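Local structure of 2-hydroxyisocaproyl-CoA dehydratase activator (Clostridium difficile, 4EHU) at residues T3-G15 against T29-L43. The protein transfers one electron to (R)-2-hydroxyisocaproyl-CoA dehydratase with hydrolysis of ATP, activating that enzyme for the reductive branch of L-leucine fermentation. Numbering follows the deposited sequence. Where two conformers were deposited one is given.
Sequences TMGLDIGSTASKG and TISSGTGTTGPSRVL. With ANP (phosphoaminophosphonic acid-adenylate ester), chain D.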
loop_
_atom_site.group_PDB
_atom_site.type_symbol
_atom_site.label_atom_id
_atom_site.label_comp_id
_atom_site.label_asym_id
_atom_site.label_seq_id
_atom_site.Cartn_x
_atom_site.Cartn_y
_atom_site.Cartn_z
ATOM N N THR A 3 -10.293 -31.365 21.874
ATOM C CA THR A 3 -9.988 -29.955 22.081
ATOM C C THR A 3 -10.215 -29.195 20.779
ATOM O O THR A 3 -10.300 -29.794 19.713
ATOM C CB THR A 3 -8.552 -29.755 22.564
ATOM O OG1 THR A 3 -7.632 -30.265 21.585
ATOM C CG2 THR A 3 -8.365 -30.464 23.933
ATOM N N MET A 4 -10.334 -27.880 20.876
ATOM C CA MET A 4 -10.606 -27.054 19.703
ATOM C C MET A 4 -9.659 -25.866 19.635
ATOM O O MET A 4 -9.347 -25.257 20.651
ATOM C CB MET A 4 -12.043 -26.539 19.754
ATOM C CG MET A 4 -12.449 -25.735 18.534
ATOM S SD MET A 4 -14.195 -25.295 18.562
ATOM C CE MET A 4 -14.937 -26.784 17.898
ATOM N N GLY A 5 -9.212 -25.558 18.419
ATOM C CA GLY A 5 -8.432 -24.364 18.131
ATOM C C GLY A 5 -9.185 -23.477 17.149
ATOM O O GLY A 5 -9.749 -23.967 16.178
ATOM N N LEU A 6 -9.218 -22.178 17.426
ATOM C CA LEU A 6 -9.825 -21.201 16.531
ATOM C C LEU A 6 -8.767 -20.171 16.185
ATOM O O LEU A 6 -8.073 -19.689 17.068
ATOM C CB LEU A 6 -11.011 -20.507 17.202
ATOM C CG LEU A 6 -12.249 -21.363 17.464
ATOM C CD1 LEU A 6 -13.270 -20.562 18.258
ATOM C CD2 LEU A 6 -12.845 -21.863 16.157
ATOM N N ASP A 7 -8.641 -19.843 14.906
ATOM C CA ASP A 7 -7.697 -18.830 14.442
ATOM C C ASP A 7 -8.507 -17.771 13.699
ATOM O O ASP A 7 -8.973 -17.988 12.591
ATOM C CB ASP A 7 -6.625 -19.486 13.546
ATOM C CG ASP A 7 -5.692 -18.471 12.858
ATOM O OD1 ASP A 7 -5.803 -17.242 13.060
ATOM O OD2 ASP A 7 -4.832 -18.929 12.092
ATOM N N ILE A 8 -8.719 -16.636 14.345
ATOM C CA ILE A 8 -9.544 -15.586 13.782
ATOM C C ILE A 8 -8.630 -14.509 13.233
ATOM O O ILE A 8 -8.147 -13.655 13.969
ATOM C CB ILE A 8 -10.489 -15.002 14.847
ATOM C CG1 ILE A 8 -11.267 -16.138 15.515
ATOM C CG2 ILE A 8 -11.431 -13.996 14.213
ATOM C CD1 ILE A 8 -11.998 -15.714 16.793
ATOM N N GLY A 9 -8.352 -14.573 11.936
ATOM C CA GLY A 9 -7.415 -13.637 11.355
ATOM C C GLY A 9 -8.119 -12.426 10.790
ATOM O O GLY A 9 -9.321 -12.248 10.985
ATOM N N SER A 10 -7.367 -11.615 10.064
ATOM C CA SER A 10 -7.909 -10.414 9.445
ATOM C C SER A 10 -8.979 -10.755 8.417
ATOM O O SER A 10 -9.872 -9.958 8.141
ATOM C CB SER A 10 -6.782 -9.649 8.760
ATOM O OG SER A 10 -6.273 -10.337 7.626
ATOM N N THR A 11 -8.887 -11.957 7.864
ATOM C CA THR A 11 -9.498 -12.246 6.574
ATOM C C THR A 11 -10.354 -13.495 6.602
ATOM O O THR A 11 -11.408 -13.544 5.972
ATOM C CB THR A 11 -8.411 -12.422 5.504
ATOM O OG1 THR A 11 -7.639 -11.218 5.415
ATOM C CG2 THR A 11 -9.026 -12.753 4.138
ATOM N N ALA A 12 -9.907 -14.508 7.337
ATOM C CA ALA A 12 -10.665 -15.738 7.433
ATOM C C ALA A 12 -10.631 -16.308 8.836
ATOM O O ALA A 12 -9.672 -16.088 9.576
ATOM C CB ALA A 12 -10.126 -16.770 6.452
ATOM N N SER A 13 -11.682 -17.044 9.176
ATOM C CA SER A 13 -11.758 -17.738 10.454
ATOM C C SER A 13 -11.517 -19.213 10.231
ATOM O O SER A 13 -12.129 -19.836 9.354
ATOM C CB SER A 13 -13.125 -17.534 11.110
ATOM O OG SER A 13 -13.313 -16.174 11.428
ATOM N N LYS A 14 -10.625 -19.776 11.035
ATOM C CA LYS A 14 -10.249 -21.174 10.892
ATOM C C LYS A 14 -10.464 -21.913 12.197
ATOM O O LYS A 14 -10.197 -21.372 13.271
ATOM C CB LYS A 14 -8.779 -21.295 10.488
ATOM C CG LYS A 14 -8.485 -20.927 9.031
ATOM C CD LYS A 14 -8.487 -19.394 8.782
ATOM C CE LYS A 14 -7.285 -18.706 9.440
ATOM N NZ LYS A 14 -7.117 -17.271 9.032
ATOM N N GLY A 15 -10.951 -23.150 12.108
ATOM C CA GLY A 15 -11.184 -23.968 13.291
ATOM C C GLY A 15 -10.737 -25.406 13.093
ATOM O O GLY A 15 -10.820 -25.944 11.992
ATOM N N THR A 29 -12.794 -23.605 7.304
ATOM C CA THR A 29 -12.369 -22.246 7.047
ATOM C C THR A 29 -13.566 -21.488 6.505
ATOM O O THR A 29 -14.264 -21.976 5.617
ATOM C CB THR A 29 -11.221 -22.215 6.020
ATOM O OG1 THR A 29 -10.123 -22.992 6.517
ATOM C CG2 THR A 29 -10.752 -20.787 5.746
ATOM N N ILE A 30 -13.817 -20.311 7.060
ATOM C CA ILE A 30 -14.813 -19.402 6.512
ATOM C C ILE A 30 -14.105 -18.101 6.170
ATOM O O ILE A 30 -13.372 -17.565 6.996
ATOM C CB ILE A 30 -15.941 -19.123 7.524
ATOM C CG1 ILE A 30 -16.583 -20.434 7.982
ATOM C CG2 ILE A 30 -16.974 -18.196 6.915
ATOM C CD1 ILE A 30 -17.457 -21.084 6.942
ATOM N N SER A 31 -14.316 -17.591 4.960
ATOM C CA SER A 31 -13.571 -16.431 4.471
ATOM C C SER A 31 -14.147 -15.118 4.979
ATOM O O SER A 31 -14.220 -14.137 4.237
ATOM C CB SER A 31 -13.541 -16.415 2.944
ATOM O OG SER A 31 -12.927 -17.582 2.437
ATOM N N SER A 32 -14.565 -15.123 6.241
ATOM C CA SER A 32 -14.897 -13.911 6.975
ATOM C C SER A 32 -14.101 -13.934 8.278
ATOM O O SER A 32 -14.175 -14.903 9.036
ATOM C CB SER A 32 -16.396 -13.851 7.294
ATOM O OG SER A 32 -17.175 -13.940 6.117
ATOM N N GLY A 33 -13.349 -12.876 8.543
ATOM C CA GLY A 33 -12.427 -12.868 9.662
ATOM C C GLY A 33 -12.908 -12.041 10.836
ATOM O O GLY A 33 -14.087 -12.030 11.177
ATOM N N THR A 34 -11.974 -11.337 11.453
ATOM C CA THR A 34 -12.270 -10.574 12.653
ATOM C C THR A 34 -13.396 -9.568 12.393
ATOM O O THR A 34 -13.486 -8.984 11.313
ATOM C CB THR A 34 -11.018 -9.825 13.123
ATOM O OG1 THR A 34 -11.326 -9.072 14.304
ATOM C CG2 THR A 34 -10.519 -8.889 12.027
ATOM N N GLY A 35 -14.260 -9.369 13.381
ATOM C CA GLY A 35 -15.310 -8.376 13.266
ATOM C C GLY A 35 -16.536 -8.872 12.526
ATOM O O GLY A 35 -17.529 -8.154 12.419
ATOM N N THR A 36 -16.482 -10.098 12.018
ATOM C CA THR A 36 -17.622 -10.654 11.302
ATOM C C THR A 36 -18.212 -11.842 12.035
ATOM O O THR A 36 -17.844 -12.139 13.172
ATOM C CB THR A 36 -17.246 -11.103 9.871
ATOM O OG1 THR A 36 -16.500 -12.326 9.922
ATOM C CG2 THR A 36 -16.431 -10.032 9.173
ATOM N N THR A 37 -19.144 -12.513 11.370
ATOM C CA THR A 37 -19.798 -13.686 11.924
ATOM C C THR A 37 -18.957 -14.924 11.634
ATOM O O THR A 37 -19.328 -16.040 11.990
ATOM C CB THR A 37 -21.181 -13.862 11.298
ATOM O OG1 THR A 37 -21.052 -13.906 9.872
ATOM C CG2 THR A 37 -22.085 -12.699 11.681
ATOM N N GLY A 38 -17.819 -14.713 10.984
ATOM C CA GLY A 38 -16.949 -15.798 10.567
ATOM C C GLY A 38 -16.770 -16.871 11.625
ATOM O O GLY A 38 -16.986 -18.046 11.348
ATOM N N PRO A 39 -16.358 -16.473 12.838
ATOM C CA PRO A 39 -16.118 -17.393 13.957
ATOM C C PRO A 39 -17.326 -18.243 14.356
ATOM O O PRO A 39 -17.183 -19.444 14.579
ATOM C CB PRO A 39 -15.736 -16.450 15.099
ATOM C CG PRO A 39 -15.105 -15.289 14.408
ATOM C CD PRO A 39 -15.906 -15.107 13.151
ATOM N N SER A 40 -18.502 -17.633 14.456
ATOM C CA SER A 40 -19.690 -18.397 14.813
ATOM C C SER A 40 -20.008 -19.412 13.716
ATOM O O SER A 40 -20.414 -20.536 14.004
ATOM C CB SER A 40 -20.888 -17.477 15.084
ATOM O OG SER A 40 -21.243 -16.723 13.941
ATOM N N ARG A 41 -19.799 -19.025 12.461
ATOM C CA ARG A 41 -20.055 -19.909 11.336
ATOM C C ARG A 41 -19.081 -21.084 11.318
ATOM O O ARG A 41 -19.450 -22.204 10.969
ATOM C CB ARG A 41 -19.970 -19.121 10.033
ATOM C CG ARG A 41 -20.961 -17.969 9.958
ATOM C CD ARG A 41 -20.716 -17.110 8.734
ATOM N NE ARG A 41 -20.712 -17.908 7.513
ATOM C CZ ARG A 41 -20.393 -17.441 6.311
ATOM N NH1 ARG A 41 -20.417 -18.248 5.259
ATOM N NH2 ARG A 41 -20.048 -16.168 6.161
ATOM N N VAL A 42 -17.834 -20.827 11.697
ATOM C CA VAL A 42 -16.835 -21.881 11.794
ATOM C C VAL A 42 -17.301 -22.915 12.816
ATOM O O VAL A 42 -17.281 -24.117 12.565
ATOM C CB VAL A 42 -15.464 -21.300 12.211
ATOM C CG1 VAL A 42 -14.511 -22.394 12.631
ATOM C CG2 VAL A 42 -14.869 -20.483 11.076
ATOM N N LEU A 43 -17.742 -22.431 13.965
ATOM C CA LEU A 43 -18.201 -23.297 15.040
ATOM C C LEU A 43 -19.380 -24.156 14.611
ATOM O O LEU A 43 -19.405 -25.357 14.875
ATOM C CB LEU A 43 -18.595 -22.453 16.247
ATOM C CG LEU A 43 -17.423 -21.847 17.017
ATOM C CD1 LEU A 43 -17.930 -20.863 18.062
ATOM C CD2 LEU A 43 -16.613 -22.956 17.660
HETATM P PG ANP D . -3.649 -12.403 8.941
HETATM O O1G ANP D . -4.294 -11.660 10.104
HETATM O O2G ANP D . -2.899 -13.611 9.444
HETATM O O3G ANP D . -2.825 -11.528 8.080
HETATM P PB ANP D . -5.689 -14.406 7.938
HETATM O O1B ANP D . -7.189 -14.295 8.011
HETATM O O2B ANP D . -5.033 -15.397 8.901
HETATM N N3B ANP D . -5.025 -12.810 8.001
HETATM P PA ANP D . -5.291 -16.435 5.896
HETATM O O1A ANP D . -6.571 -17.087 6.284
HETATM O O2A ANP D . -3.955 -17.021 6.298
HETATM O O3A ANP D . -5.298 -14.907 6.437
HETATM O "O5'" ANP D . -5.212 -16.154 4.316
HETATM C "C5'" ANP D . -6.182 -15.313 3.683
HETATM C "C4'" ANP D . -5.958 -15.356 2.175
HETATM O "O4'" ANP D . -5.491 -16.559 1.583
HETATM C "C3'" ANP D . -6.623 -14.437 1.167
HETATM O "O3'" ANP D . -6.173 -13.084 1.327
HETATM C "C2'" ANP D . -6.250 -15.088 -0.169
HETATM O "O2'" ANP D . -5.280 -14.322 -0.904
HETATM C "C1'" ANP D . -5.656 -16.457 0.165
HETATM N N9 ANP D . -6.526 -17.587 -0.211
HETATM C C8 ANP D . -7.650 -17.989 0.416
HETATM N N7 ANP D . -8.158 -19.099 -0.174
HETATM C C5 ANP D . -7.323 -19.408 -1.197
HETATM C C6 ANP D . -7.253 -20.456 -2.218
HETATM N N6 ANP D . -8.224 -21.400 -2.266
HETATM N N1 ANP D . -6.211 -20.428 -3.088
HETATM C C2 ANP D . -5.249 -19.495 -3.039
HETATM N N3 ANP D . -5.257 -18.501 -2.137
HETATM C C4 ANP D . -6.244 -18.421 -1.211
#
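Thr-29 lies beside Lys-14 in a non-hydrogen-bonded antiparallel pair; beta-branched and suited to an extended strand, it sets OG1 (3.6 Å from Lys-14 CG) and CG2 alongside the aliphatic part of the lysine, both side chains pointing the same way. Bends at chi2 (76°) and chi3 (70°) fold that lysine back over the loop 9-12, where NZ donates a hydrogen bond to Ala-12 O and reaches both ANP O2B and O1A; its probable positive charge would suit a place between the beta and alpha phosphates. Next along, Ile-30 and Ser-13 form a hydrogen-bonded pair, Ser-13 N to Ile-30 O at 2.8 Å and Ile-30 N to Ser-13 O at 2.9 Å. The small Ser-13 side chain turns to the helix side, and OG donates to Ser-32 O (2.8 Å) in the carbonyl plane, tying strand 13-19 to the residue just ahead of the type II turn 33-36. Glycine at Gly-33 lets CA come close to Gly-9 O, which also accepts from Thr-34 N (2.8 Å). Thr-36 OG1 donates to Gly-33 O and caps Gly-38 N, fixing the helix start. Pro-39, suited to a first helical turn, lays its ring across Ile-8 and sets CD 3.3 Å from Ser-13 OG. Val-42 presses CG2 tightly on Ser-13 CB (3.4 Å), while CG1 fits against side-chain-free Gly-15 and meets Leu-6. Leu-43 CD2 ends at Met-4 SD (3.5 Å). Helix 38-50 packs on the sheet face carrying Met-4, Leu-6, Ile-8 and Ser-13. Backbone N-H groups of Ser-10, Thr-11 and Ala-12 bind the gamma and beta phosphates, as in the phosphate 1 loop between the first two strands of the actin-type ATPase fold.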